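Local coordinates for protein 4'-phospho-dehydrooxetanocin synthase (Bacillus megaterium, PDB 5UL3) that catalyses the oxidative ring contraction of dAMP to an oxetane aldehyde in oxetanocin A biosynthesis, using cobalamin, a [4Fe-4S] cluster and S-adenosyl-L-methionine, at residues Ser144-Leu147 / Arg148-Leu152; Val281-Lys284 / Glu285-Thr289; Lys448-Ser452 / Glu453-Ile457; Lys624-Tyr627 / Ser628-Glu631; Asp703-Ala706 / Asp707-Gly711. All coordinates share one frame; numbering follows the deposited sequence. Where two conformers were deposited one is given.

All five contacts are local, each spanning a turn or two of continuous chain, so they follow one another in series and none nests or crosses. Contact 1 ends helix 138-149 in the cobalamin-binding Rossmann fold. Contact 2 is the short helical turn 283-286 with its exit, and it touches contact 1, where S145 OG lies 3.3 Å from P288 O. Contact 3 caps helix 452-464 in the radical SAM domain, its centre about 34 Å from that of contact 2. Contacts 4 and 5 belong to two helices, 620-648 and 683-709, which meet in the C-terminal part of the chain, joined by Y629 OH and D707 OD2 at 2.6 Å.

Contact 1. Residues Ser144-Leu147 / Arg148-Leu152. With EDO (1,2-ethanediol), chain N.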
loop_
_atom_site.group_PDB
_atom_site.type_symbol
_atom_site.label_atom_id
_atom_site.label_comp_id
_atom_site.label_asym_id
_atom_site.label_seq_id
_atom_site.Cartn_x
_atom_site.Cartn_y
_atom_site.Cartn_z
ATOM N N SER A 144 -11.634 -6.429 -10.967
ATOM C CA SER A 144 -12.682 -7.450 -11.001
ATOM C C SER A 144 -14.035 -6.873 -10.629
ATOM O O SER A 144 -15.033 -7.081 -11.339
ATOM C CB SER A 144 -12.308 -8.601 -10.049
ATOM O OG SER A 144 -13.377 -9.525 -9.913
ATOM N N SER A 145 -14.117 -6.176 -9.491
ATOM C CA SER A 145 -15.437 -5.740 -9.044
ATOM C C SER A 145 -16.033 -4.680 -9.968
ATOM O O SER A 145 -17.260 -4.657 -10.170
ATOM C CB SER A 145 -15.383 -5.240 -7.604
ATOM O OG SER A 145 -14.595 -4.045 -7.486
ATOM N N TYR A 146 -15.193 -3.815 -10.533
ATOM C CA TYR A 146 -15.667 -2.864 -11.538
ATOM C C TYR A 146 -16.308 -3.595 -12.725
ATOM O O TYR A 146 -17.427 -3.270 -13.142
ATOM C CB TYR A 146 -14.501 -1.970 -11.994
ATOM C CG TYR A 146 -14.862 -1.170 -13.229
ATOM C CD1 TYR A 146 -15.599 -0.005 -13.130
ATOM C CD2 TYR A 146 -14.536 -1.646 -14.497
ATOM C CE1 TYR A 146 -15.972 0.701 -14.275
ATOM C CE2 TYR A 146 -14.911 -0.963 -15.637
ATOM C CZ TYR A 146 -15.617 0.210 -15.520
ATOM O OH TYR A 146 -15.988 0.876 -16.665
ATOM N N LEU A 147 -15.602 -4.589 -13.280
ATOM C CA LEU A 147 -16.121 -5.325 -14.432
ATOM C C LEU A 147 -17.384 -6.109 -14.084
ATOM O O LEU A 147 -18.312 -6.199 -14.907
ATOM C CB LEU A 147 -15.051 -6.275 -14.971
ATOM C CG LEU A 147 -13.839 -5.587 -15.608
ATOM C CD1 LEU A 147 -12.778 -6.644 -16.005
ATOM C CD2 LEU A 147 -14.223 -4.738 -16.817
ATOM N N ARG A 148 -17.438 -6.700 -12.879
ATOM C CA ARG A 148 -18.644 -7.435 -12.490
ATOM C C ARG A 148 -19.832 -6.505 -12.298
ATOM O O ARG A 148 -20.956 -6.828 -12.719
ATOM C CB ARG A 148 -18.388 -8.257 -11.215
ATOM C CG ARG A 148 -17.403 -9.389 -11.452
ATOM C CD ARG A 148 -17.121 -10.169 -10.169
ATOM N NE ARG A 148 -16.253 -11.315 -10.421
ATOM C CZ ARG A 148 -15.594 -11.966 -9.464
ATOM N NH1 ARG A 148 -15.701 -11.577 -8.197
ATOM N NH2 ARG A 148 -14.824 -12.995 -9.771
ATOM N N LYS A 149 -19.616 -5.350 -11.661
ATOM C CA LYS A 149 -20.732 -4.443 -11.428
ATOM C C LYS A 149 -21.277 -3.894 -12.741
ATOM O O LYS A 149 -22.493 -3.775 -12.908
ATOM C CB LYS A 149 -20.326 -3.295 -10.504
ATOM C CG LYS A 149 -21.476 -2.311 -10.243
ATOM C CD LYS A 149 -21.068 -1.219 -9.225
ATOM C CE LYS A 149 -22.280 -0.327 -8.853
ATOM N NZ LYS A 149 -22.186 0.183 -7.437
ATOM N N GLU A 150 -20.401 -3.596 -13.695
ATOM C CA GLU A 150 -20.848 -3.185 -15.024
ATOM C C GLU A 150 -21.348 -4.358 -15.873
ATOM O O GLU A 150 -21.863 -4.135 -16.979
ATOM C CB GLU A 150 -19.709 -2.473 -15.747
ATOM C CG GLU A 150 -19.354 -1.122 -15.137
ATOM C CD GLU A 150 -20.401 -0.052 -15.421
ATOM O OE1 GLU A 150 -21.178 -0.185 -16.396
ATOM O OE2 GLU A 150 -20.441 0.930 -14.651
ATOM N N GLN A 151 -21.215 -5.577 -15.366
ATOM C CA GLN A 151 -21.579 -6.813 -16.049
ATOM C C GLN A 151 -20.948 -6.877 -17.433
ATOM O O GLN A 151 -21.597 -7.188 -18.432
ATOM C CB GLN A 151 -23.102 -6.988 -16.096
ATOM C CG GLN A 151 -23.741 -6.805 -14.714
ATOM C CD GLN A 151 -25.158 -7.366 -14.600
ATOM O OE1 GLN A 151 -25.607 -8.128 -15.452
ATOM N NE2 GLN A 151 -25.869 -6.966 -13.554
ATOM N N LEU A 152 -19.644 -6.590 -17.480
ATOM C CA LEU A 152 -18.894 -6.568 -18.727
ATOM C C LEU A 152 -18.167 -7.875 -19.019
ATOM O O LEU A 152 -17.882 -8.156 -20.187
ATOM C CB LEU A 152 -17.878 -5.414 -18.712
ATOM C CG LEU A 152 -18.476 -3.999 -18.720
ATOM C CD1 LEU A 152 -17.378 -2.971 -18.483
ATOM C CD2 LEU A 152 -19.217 -3.695 -20.019
HETATM C C1 EDO N . -21.831 4.189 -15.593
HETATM O O1 EDO N . -21.479 3.545 -14.366
HETATM C C2 EDO N . -23.023 3.453 -16.189
HETATM O O2 EDO N . -22.833 2.035 -16.057
HETATM O O HOH W 1 -18.070 2.778 -15.987
#
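Y146 and E150 meet one turn apart at the C-terminal end of helix 138-149, the crossover helix of the beta-alpha-beta unit 119-124/138-149/154-159 in the cobalamin-binding Rossmann fold. E150 CG lies over one face of the Y146 ring toward its rim, a CH-pi contact 4.2 Å from the ring centroid, and the carboxylate plane is turned 38° from the ring. The E150 chain bends at chi2 (-73°), and its carboxylate meets a 1,2-ethanediol, OE1 and OE2 each accepting from a hydroxyl at 2.8 Å, from O2 and O1 respectively. A water bonded to Y146 OH reaches E150 OE2 only weakly. The ring itself packs against E242, a cobalamin-binding residue.

On another side of the helix, R148 runs extended back along S144, bringing its guanidinium over S144 OG; the angle from NE is poor for a bond, and OG pairs instead with S291 while NH2 makes a salt bridge to D293. The helix closes in a Schellman motif at Q151, whose phi is positive. Beyond it, L152 meets L147 at about a right angle, CD1 to CD2 at 4.0 Å, while L152 N bonds to L147 O at 2.9 Å, nearly straight at 173°.

Contact 2. Residues Val281-Lys284 / Glu285-Thr289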
loop_
_atom_site.group_PDB
_atom_site.type_symbol
_atom_site.label_atom_id
_atom_site.label_comp_id
_atom_site.label_asym_id
_atom_site.label_seq_id
_atom_site.Cartn_x
_atom_site.Cartn_y
_atom_site.Cartn_z
ATOM N N VAL A 281 -10.649 7.637 -13.729
ATOM C CA VAL A 281 -11.847 6.869 -13.396
ATOM C C VAL A 281 -12.748 7.655 -12.447
ATOM O O VAL A 281 -12.284 8.344 -11.532
ATOM C CB VAL A 281 -11.439 5.511 -12.795
ATOM C CG1 VAL A 281 -12.663 4.779 -12.204
ATOM C CG2 VAL A 281 -10.786 4.646 -13.877
ATOM N N ASN A 282 -14.060 7.555 -12.666
ATOM C CA ASN A 282 -15.034 8.142 -11.751
ATOM C C ASN A 282 -15.120 7.236 -10.518
ATOM O O ASN A 282 -16.061 6.456 -10.332
ATOM C CB ASN A 282 -16.375 8.308 -12.458
ATOM C CG ASN A 282 -17.427 8.904 -11.566
ATOM O OD1 ASN A 282 -17.122 9.434 -10.497
ATOM N ND2 ASN A 282 -18.685 8.832 -12.005
ATOM N N PHE A 283 -14.085 7.340 -9.669
ATOM C CA PHE A 283 -13.926 6.441 -8.523
ATOM C C PHE A 283 -15.086 6.571 -7.548
ATOM O O PHE A 283 -15.552 5.563 -7.000
ATOM C CB PHE A 283 -12.596 6.748 -7.818
ATOM C CG PHE A 283 -12.240 5.803 -6.707
ATOM C CD1 PHE A 283 -11.976 4.465 -6.967
ATOM C CD2 PHE A 283 -12.123 6.267 -5.400
ATOM C CE1 PHE A 283 -11.614 3.585 -5.934
ATOM C CE2 PHE A 283 -11.770 5.407 -4.375
ATOM C CZ PHE A 283 -11.514 4.062 -4.645
ATOM N N LYS A 284 -15.586 7.798 -7.356
ATOM C CA LYS A 284 -16.642 8.136 -6.408
ATOM C C LYS A 284 -17.753 7.104 -6.382
ATOM O O LYS A 284 -18.205 6.689 -5.303
ATOM C CB LYS A 284 -17.243 9.499 -6.738
ATOM C CG LYS A 284 -18.458 9.822 -5.896
ATOM C CD LYS A 284 -18.677 11.329 -5.793
ATOM C CE LYS A 284 -19.695 11.663 -4.703
ATOM N NZ LYS A 284 -19.776 13.133 -4.455
ATOM N N GLU A 285 -18.187 6.670 -7.562
ATOM C CA GLU A 285 -19.355 5.806 -7.634
ATOM C C GLU A 285 -19.250 4.633 -8.601
ATOM O O GLU A 285 -20.205 3.858 -8.682
ATOM C CB GLU A 285 -20.588 6.634 -8.011
ATOM C CG GLU A 285 -20.397 7.459 -9.274
ATOM C CD GLU A 285 -21.281 8.695 -9.283
ATOM O OE1 GLU A 285 -21.515 9.269 -10.376
ATOM O OE2 GLU A 285 -21.739 9.085 -8.186
ATOM N N GLU A 286 -18.154 4.460 -9.332
ATOM C CA GLU A 286 -18.119 3.353 -10.274
ATOM C C GLU A 286 -17.293 2.170 -9.796
ATOM O O GLU A 286 -17.375 1.109 -10.408
ATOM C CB GLU A 286 -17.599 3.818 -11.631
ATOM C CG GLU A 286 -18.564 4.843 -12.251
ATOM C CD GLU A 286 -18.179 5.256 -13.654
ATOM O OE1 GLU A 286 -17.261 4.650 -14.231
ATOM O OE2 GLU A 286 -18.805 6.201 -14.174
ATOM N N VAL A 287 -16.495 2.323 -8.745
ATOM C CA VAL A 287 -15.627 1.240 -8.299
ATOM C C VAL A 287 -16.196 0.716 -6.980
ATOM O O VAL A 287 -16.149 1.418 -5.952
ATOM C CB VAL A 287 -14.166 1.689 -8.153
ATOM C CG1 VAL A 287 -13.314 0.534 -7.672
ATOM C CG2 VAL A 287 -13.630 2.167 -9.507
ATOM N N PRO A 288 -16.783 -0.485 -6.971
ATOM C CA PRO A 288 -17.415 -0.992 -5.748
ATOM C C PRO A 288 -16.419 -1.741 -4.878
ATOM O O PRO A 288 -15.222 -1.790 -5.178
ATOM C CB PRO A 288 -18.494 -1.944 -6.289
ATOM C CG PRO A 288 -17.805 -2.555 -7.511
ATOM C CD PRO A 288 -16.894 -1.445 -8.085
ATOM N N THR A 289 -16.921 -2.324 -3.789
ATOM C CA THR A 289 -16.171 -3.238 -2.924
ATOM C C THR A 289 -15.218 -4.118 -3.727
ATOM O O THR A 289 -15.647 -4.730 -4.706
ATOM C CB THR A 289 -17.158 -4.129 -2.158
ATOM O OG1 THR A 289 -18.132 -3.311 -1.496
ATOM C CG2 THR A 289 -16.411 -5.035 -1.137
HETATM O O HOH W 2 -17.298 3.737 -6.017
#
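The short helical turn 283-286 begins right after N282, which sits at the N-cap position and centres an inverse gamma turn. The N282 side chain makes no capping bond; instead its amide reaches forward to two glutamates. ND2 donates to E285 OE1 at 3.3 Å; OE1 lies close to the N282 amide plane, while ND2 meets it on the anti side, 33° out of the carboxylate plane. A second, weak bond goes from ND2 to E286 OE2, whose carboxylate is turned 62° from the amide; E286 OE1 pairs with Y243. With CG opposite the backbone N (chi1 180°), N282 holds its amide on the side where both acids lie. E286 N bonds to N282 O at 3.1 Å, closing the turn.

On the buried side, V287 CB approaches the F283 ring obliquely at CD1, 3.7 Å away. The V281 and V287 side chains cross at about a right angle, V281 CG1 3.9 Å from V287 CG2. V287 also touches E242, a cobalamin-binding residue, so this turn and its flanks, polar on one side and apolar on the other, border the cobalamin site.

Contact 3. Residues Lys448-Ser452 / Glu453-Ile457; sequences KGTTS and EQNII
T451 and Q454 exchange bonds at the start of helix 452-464. Q454 N donates to T451 OG1 at 3.1 Å, and T451 N donates in return to Q454 OE1 at 3.2 Å, tilted 21° from the plane of that amide carbonyl. T451 reaches the helix because OG1 sits between its own backbone N and carbonyl carbon (chi1 66°), facing the first turn. Q454 is extended, with CG opposite its backbone N (chi1 173°), which carries OE1 back to T451 N, beside T450; OE1 lies 3.5 Å from T450 CB, and the T450 and Q454 side chains cross at about a right angle.

Next outward, N455 N bonds to T451 O at 3.0 Å and I456 N to S452 O at 3.1 Å, the first rungs of the helix. A water accepts from T450 OG1 at 2.7 Å and donates to N455 OD1 at 2.9 Å.

Farther out, Q454 NE2, the other end of the amide that bonds T451 N, is held by Y404 O. S452 OG bonds to G438 O, E453 makes a salt bridge to R495, and N455 packs on L443 and F492. Reciprocal bonding between T451 and Q454 is the capping box of a helix N terminus, here within the radical SAM domain.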
loop_
_atom_site.group_PDB
_atom_site.type_symbol
_atom_site.label_atom_id
_atom_site.label_comp_id
_atom_site.label_asym_id
_atom_site.label_seq_id
_atom_site.Cartn_x
_atom_site.Cartn_y
_atom_site.Cartn_z
ATOM N N LYS A 448 8.589 19.062 0.511
ATOM C CA LYS A 448 7.569 18.696 1.492
ATOM C C LYS A 448 6.693 19.870 1.903
ATOM O O LYS A 448 5.557 19.655 2.345
ATOM C CB LYS A 448 8.216 18.087 2.747
ATOM C CG LYS A 448 8.927 16.751 2.549
ATOM C CD LYS A 448 7.977 15.650 2.065
ATOM C CE LYS A 448 6.793 15.456 2.996
ATOM N NZ LYS A 448 6.053 14.201 2.656
ATOM N N GLY A 449 7.185 21.104 1.773
ATOM C CA GLY A 449 6.389 22.267 2.120
ATOM C C GLY A 449 6.262 22.539 3.604
ATOM O O GLY A 449 5.576 23.495 3.989
ATOM N N THR A 450 6.914 21.752 4.447
ATOM C CA THR A 450 6.793 21.818 5.892
ATOM C C THR A 450 8.073 22.348 6.525
ATOM O O THR A 450 9.138 22.431 5.895
ATOM C CB THR A 450 6.474 20.420 6.453
ATOM O OG1 THR A 450 7.458 19.503 5.967
ATOM C CG2 THR A 450 5.096 19.956 6.022
ATOM N N THR A 451 7.975 22.685 7.808
ATOM C CA THR A 451 9.155 23.006 8.600
ATOM C C THR A 451 9.383 21.934 9.657
ATOM O O THR A 451 8.488 21.152 9.990
ATOM C CB THR A 451 9.035 24.368 9.303
ATOM O OG1 THR A 451 8.000 24.305 10.286
ATOM C CG2 THR A 451 8.713 25.473 8.305
ATOM N N SER A 452 10.606 21.933 10.187
ATOM C CA SER A 452 10.959 21.049 11.292
ATOM C C SER A 452 10.004 21.225 12.470
ATOM O O SER A 452 9.439 20.250 12.979
ATOM C CB SER A 452 12.403 21.327 11.719
ATOM O OG SER A 452 12.833 20.350 12.638
ATOM N N GLU A 453 9.799 22.470 12.919
ATOM C CA GLU A 453 8.932 22.671 14.078
ATOM C C GLU A 453 7.493 22.248 13.784
ATOM O O GLU A 453 6.803 21.722 14.667
ATOM C CB GLU A 453 8.982 24.126 14.545
ATOM C CG GLU A 453 8.439 24.324 15.960
ATOM C CD GLU A 453 9.364 23.753 17.040
ATOM O OE1 GLU A 453 10.580 23.622 16.782
ATOM O OE2 GLU A 453 8.873 23.434 18.150
ATOM N N GLN A 454 7.019 22.476 12.554
ATOM C CA GLN A 454 5.671 22.046 12.195
ATOM C C GLN A 454 5.533 20.534 12.305
ATOM O O GLN A 454 4.492 20.026 12.735
ATOM C CB GLN A 454 5.340 22.498 10.781
ATOM C CG GLN A 454 4.031 21.997 10.190
ATOM C CD GLN A 454 3.876 22.506 8.756
ATOM O OE1 GLN A 454 4.847 22.978 8.175
ATOM N NE2 GLN A 454 2.683 22.399 8.188
ATOM N N ASN A 455 6.575 19.801 11.911
ATOM C CA ASN A 455 6.533 18.346 12.038
ATOM C C ASN A 455 6.438 17.926 13.501
ATOM O O ASN A 455 5.666 17.021 13.843
ATOM C CB ASN A 455 7.770 17.739 11.381
ATOM C CG ASN A 455 7.675 17.720 9.871
ATOM O OD1 ASN A 455 6.614 17.484 9.314
ATOM N ND2 ASN A 455 8.790 17.949 9.203
ATOM N N ILE A 456 7.231 18.559 14.373
ATOM C CA ILE A 456 7.159 18.270 15.808
ATOM C C ILE A 456 5.731 18.445 16.313
ATOM O O ILE A 456 5.182 17.579 17.005
ATOM C CB ILE A 456 8.135 19.171 16.586
ATOM C CG1 ILE A 456 9.591 18.797 16.292
ATOM C CG2 ILE A 456 7.818 19.127 18.083
ATOM C CD1 ILE A 456 9.995 17.405 16.844
ATOM N N ILE A 457 5.100 19.568 15.963
ATOM C CA ILE A 457 3.767 19.841 16.484
ATOM C C ILE A 457 2.747 18.841 15.944
ATOM O O ILE A 457 1.843 18.420 16.669
ATOM C CB ILE A 457 3.365 21.295 16.180
ATOM C CG1 ILE A 457 4.235 22.249 17.007
ATOM C CG2 ILE A 457 1.883 21.520 16.491
ATOM C CD1 ILE A 457 4.246 23.674 16.474
HETATM O O HOH W 3 6.996 16.889 6.546
#

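Contact 4. Residues Lys624-Tyr627 / Ser628-Glu631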
loop_
_atom_site.group_PDB
_atom_site.type_symbol
_atom_site.label_atom_id
_atom_site.label_comp_id
_atom_site.label_asym_id
_atom_site.label_seq_id
_atom_site.Cartn_x
_atom_site.Cartn_y
_atom_site.Cartn_z
ATOM N N LYS A 624 8.867 -8.833 26.199
ATOM C CA LYS A 624 9.400 -7.567 26.673
ATOM C C LYS A 624 10.926 -7.568 26.661
ATOM O O LYS A 624 11.544 -6.544 26.358
ATOM C CB LYS A 624 8.829 -7.253 28.056
ATOM C CG LYS A 624 7.305 -7.105 28.009
ATOM C CD LYS A 624 6.669 -6.807 29.366
ATOM C CE LYS A 624 5.164 -6.466 29.222
ATOM N NZ LYS A 624 4.217 -7.627 28.943
ATOM N N LYS A 625 11.549 -8.710 26.955
ATOM C CA LYS A 625 13.007 -8.796 26.898
ATOM C C LYS A 625 13.514 -8.590 25.467
ATOM O O LYS A 625 14.395 -7.752 25.215
ATOM C CB LYS A 625 13.454 -10.154 27.466
ATOM C CG LYS A 625 14.960 -10.367 27.505
ATOM C CD LYS A 625 15.660 -9.314 28.333
ATOM C CE LYS A 625 15.427 -9.498 29.816
ATOM N NZ LYS A 625 16.264 -8.557 30.608
ATOM N N LEU A 626 12.942 -9.327 24.513
ATOM C CA LEU A 626 13.319 -9.184 23.110
ATOM C C LEU A 626 13.046 -7.773 22.602
ATOM O O LEU A 626 13.805 -7.240 21.787
ATOM C CB LEU A 626 12.555 -10.197 22.266
ATOM C CG LEU A 626 12.885 -11.668 22.541
ATOM C CD1 LEU A 626 11.814 -12.608 21.989
ATOM C CD2 LEU A 626 14.249 -12.000 21.943
ATOM N N TYR A 627 11.949 -7.163 23.050
ATOM C CA TYR A 627 11.672 -5.794 22.634
ATOM C C TYR A 627 12.738 -4.846 23.155
ATOM O O TYR A 627 13.157 -3.918 22.443
ATOM C CB TYR A 627 10.279 -5.370 23.101
ATOM C CG TYR A 627 9.788 -4.110 22.395
ATOM C CD1 TYR A 627 9.186 -4.187 21.150
ATOM C CD2 TYR A 627 9.924 -2.868 22.989
ATOM C CE1 TYR A 627 8.732 -3.047 20.501
ATOM C CE2 TYR A 627 9.475 -1.707 22.347
ATOM C CZ TYR A 627 8.881 -1.813 21.109
ATOM O OH TYR A 627 8.440 -0.677 20.467
ATOM N N SER A 628 13.223 -5.082 24.383
ATOM C CA SER A 628 14.245 -4.207 24.937
ATOM C C SER A 628 15.530 -4.292 24.120
ATOM O O SER A 628 16.227 -3.282 23.958
ATOM C CB SER A 628 14.500 -4.531 26.417
ATOM O OG SER A 628 15.475 -5.557 26.560
ATOM N N TYR A 629 15.861 -5.480 23.601
ATOM C CA TYR A 629 16.982 -5.581 22.665
ATOM C C TYR A 629 16.749 -4.691 21.448
ATOM O O TYR A 629 17.650 -3.975 21.002
ATOM C CB TYR A 629 17.171 -7.006 22.173
ATOM C CG TYR A 629 17.358 -8.079 23.217
ATOM C CD1 TYR A 629 17.969 -7.822 24.435
ATOM C CD2 TYR A 629 16.928 -9.361 22.949
ATOM C CE1 TYR A 629 18.133 -8.876 25.386
ATOM C CE2 TYR A 629 17.081 -10.380 23.856
ATOM C CZ TYR A 629 17.686 -10.135 25.068
ATOM O OH TYR A 629 17.817 -11.211 25.940
ATOM N N MET A 630 15.549 -4.767 20.876
ATOM C CA MET A 630 15.244 -3.963 19.695
ATOM C C MET A 630 15.322 -2.472 19.994
ATOM O O MET A 630 15.824 -1.701 19.170
ATOM C CB MET A 630 13.873 -4.354 19.148
ATOM C CG MET A 630 13.922 -5.658 18.368
ATOM S SD MET A 630 12.306 -6.201 17.784
ATOM C CE MET A 630 11.663 -6.835 19.284
ATOM N N GLU A 631 14.836 -2.039 21.165
ATOM C CA GLU A 631 14.965 -0.629 21.535
ATOM C C GLU A 631 16.422 -0.219 21.649
ATOM O O GLU A 631 16.807 0.877 21.230
ATOM C CB GLU A 631 14.275 -0.351 22.871
ATOM C CG GLU A 631 12.772 -0.569 22.905
ATOM C CD GLU A 631 12.217 -0.329 24.299
ATOM O OE1 GLU A 631 12.779 -0.890 25.270
ATOM O OE2 GLU A 631 11.250 0.446 24.427
#
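Y629 folds back over the preceding turn of helix 620-648, probably part of the C-terminal helix bundle, whose i to i+3 and i to i+4 neighbours divide into a packed side and a looser one. On the packed side, the Y629 ring lies with one face over K625 O, 3.5 Å from the ring plane and above its centre. CG stands opposite the carbonyl carbon (chi1 -56°), which sends the ring toward the N-terminal end of the helix. K625 comes to the phenol end with CG opposite its backbone N (chi1 -178°) and 3.4 Å from Y629 OH, while L626 CD2 meets Y629 CE2 at 3.8 Å. The hydroxyl is bonded to D707 of helix 683-709, and V704 touches the same ring. L626 and M630 pack against helix 588-617, L626 on L614 and M630 on M608, I611 and H615.

Y627 and E631 belong to the exposed side. Their side chains cross at about a right angle, the carboxylate plane turned 54° from the ring; E631 OE2 comes to the ring edge near its plane, 3.5 Å from Y627 CE2. The ring is otherwise met obliquely by the methyl of M630, CE lying 4.1 Å from Y627 CD1.

Under the Y629 ring, K625 O is gripped twice: Y629 N donates to it at 3.1 Å, and S628 OG donates onto a lone pair of the same oxygen at 2.8 Å.

Contact 5. Residues Asp703-Ala706 / Asp707-Gly711; sequences DVEA and DLNKG. With EDO (1,2-ethanediol), chain K; EDO (1,2-ethanediol), chain B.
D703 is joined to D707 and K710, one and two turns on, by a 1,2-ethanediol, probably from the crystallisation liquor. K710 NZ donates to the diol's O2 at 2.7 Å, and the same O2 donates to D707 OD1 at 2.8 Å. The other hydroxyl, O1, donates to D703 OD1 at 3.0 Å, so the molecule links three side chains whose charged groups do not touch one another. K710 gets there fully extended, its CG beside A706 O and its CE 4.2 Å from A706 CB. D707 OD2 is taken by Y629.

Around the helix, a water joins E705 and N709, donating to E705 OE2 and accepting from N709 ND2, each at 3.0 Å; the E705 carboxylate and N709 amide planes are 36° apart. E705 OE1 makes a salt bridge to R702. Inward, V704 packs on L721 and L725 of helix 720-730. The backbone finishes with K710 N on A706 O at 2.8 Å and G711 N on L708 O, and G711 takes positive phi: a Schellman motif closing helix 683-709.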
loop_
_atom_site.group_PDB
_atom_site.type_symbol
_atom_site.label_atom_id
_atom_site.label_comp_id
_atom_site.label_asym_id
_atom_site.label_seq_id
_atom_site.Cartn_x
_atom_site.Cartn_y
_atom_site.Cartn_z
ATOM N N ASP A 703 24.674 -9.533 26.106
ATOM C CA ASP A 703 23.509 -9.725 26.967
ATOM C C ASP A 703 22.506 -10.684 26.334
ATOM O O ASP A 703 21.935 -11.530 27.029
ATOM C CB ASP A 703 22.827 -8.385 27.282
ATOM C CG ASP A 703 23.626 -7.517 28.254
ATOM O OD1 ASP A 703 24.447 -8.050 29.026
ATOM O OD2 ASP A 703 23.407 -6.288 28.260
ATOM N N VAL A 704 22.252 -10.549 25.023
ATOM C CA VAL A 704 21.351 -11.465 24.327
ATOM C C VAL A 704 21.862 -12.895 24.441
ATOM O O VAL A 704 21.104 -13.838 24.709
ATOM C CB VAL A 704 21.196 -11.061 22.846
ATOM C CG1 VAL A 704 20.253 -12.043 22.123
ATOM C CG2 VAL A 704 20.704 -9.628 22.723
ATOM N N GLU A 705 23.161 -13.068 24.208
ATOM C CA GLU A 705 23.783 -14.384 24.271
ATOM C C GLU A 705 23.642 -14.986 25.666
ATOM O O GLU A 705 23.261 -16.153 25.817
ATOM C CB GLU A 705 25.254 -14.250 23.862
ATOM C CG GLU A 705 26.089 -15.517 24.086
ATOM C CD GLU A 705 27.571 -15.296 23.812
ATOM O OE1 GLU A 705 28.145 -14.306 24.309
ATOM O OE2 GLU A 705 28.159 -16.117 23.080
ATOM N N ALA A 706 23.935 -14.192 26.700
ATOM C CA ALA A 706 23.824 -14.687 28.070
ATOM C C ALA A 706 22.383 -15.019 28.422
ATOM O O ALA A 706 22.114 -16.037 29.069
ATOM C CB ALA A 706 24.389 -13.660 29.049
ATOM N N ASP A 707 21.436 -14.170 28.006
ATOM C CA ASP A 707 20.038 -14.470 28.285
ATOM C C ASP A 707 19.613 -15.752 27.594
ATOM O O ASP A 707 18.817 -16.533 28.136
ATOM C CB ASP A 707 19.135 -13.305 27.842
ATOM C CG ASP A 707 19.201 -12.117 28.776
ATOM O OD1 ASP A 707 19.594 -12.281 29.951
ATOM O OD2 ASP A 707 18.837 -11.001 28.337
ATOM N N LEU A 708 20.122 -15.987 26.386
ATOM C CA LEU A 708 19.798 -17.223 25.694
ATOM C C LEU A 708 20.383 -18.419 26.442
ATOM O O LEU A 708 19.688 -19.409 26.698
ATOM C CB LEU A 708 20.325 -17.169 24.261
ATOM C CG LEU A 708 20.183 -18.437 23.424
ATOM C CD1 LEU A 708 18.723 -18.859 23.340
ATOM C CD2 LEU A 708 20.748 -18.168 22.024
ATOM N N ASN A 709 21.665 -18.327 26.819
ATOM C CA ASN A 709 22.302 -19.439 27.535
ATOM C C ASN A 709 21.645 -19.709 28.886
ATOM O O ASN A 709 21.539 -20.871 29.305
ATOM C CB ASN A 709 23.790 -19.143 27.714
ATOM C CG ASN A 709 24.550 -19.176 26.401
ATOM O OD1 ASN A 709 24.122 -19.817 25.443
ATOM N ND2 ASN A 709 25.682 -18.512 26.362
ATOM N N LYS A 710 21.190 -18.661 29.575
ATOM C CA LYS A 710 20.508 -18.811 30.856
ATOM C C LYS A 710 19.082 -19.328 30.730
ATOM O O LYS A 710 18.452 -19.610 31.756
ATOM C CB LYS A 710 20.483 -17.475 31.605
ATOM C CG LYS A 710 21.835 -16.964 32.039
ATOM C CD LYS A 710 21.721 -15.540 32.565
ATOM C CE LYS A 710 23.096 -14.955 32.874
ATOM N NZ LYS A 710 23.013 -13.491 33.173
ATOM N N GLY A 711 18.539 -19.438 29.522
ATOM C CA GLY A 711 17.146 -19.799 29.381
ATOM C C GLY A 711 16.166 -18.664 29.617
ATOM O O GLY A 711 14.968 -18.924 29.745
HETATM C C1 EDO K . 23.400 -9.884 31.591
HETATM O O1 EDO K . 24.634 -10.298 30.995
HETATM C C2 EDO K . 22.239 -10.490 30.813
HETATM O O2 EDO K . 22.040 -11.856 31.202
HETATM C C1 EDO B . 23.709 -2.155 27.292
HETATM O O1 EDO B . 24.928 -1.553 26.840
HETATM C C2 EDO B . 23.508 -3.473 26.558
HETATM O O2 EDO B . 22.241 -4.039 26.917
HETATM O O HOH W 4 27.717 -18.856 24.156
#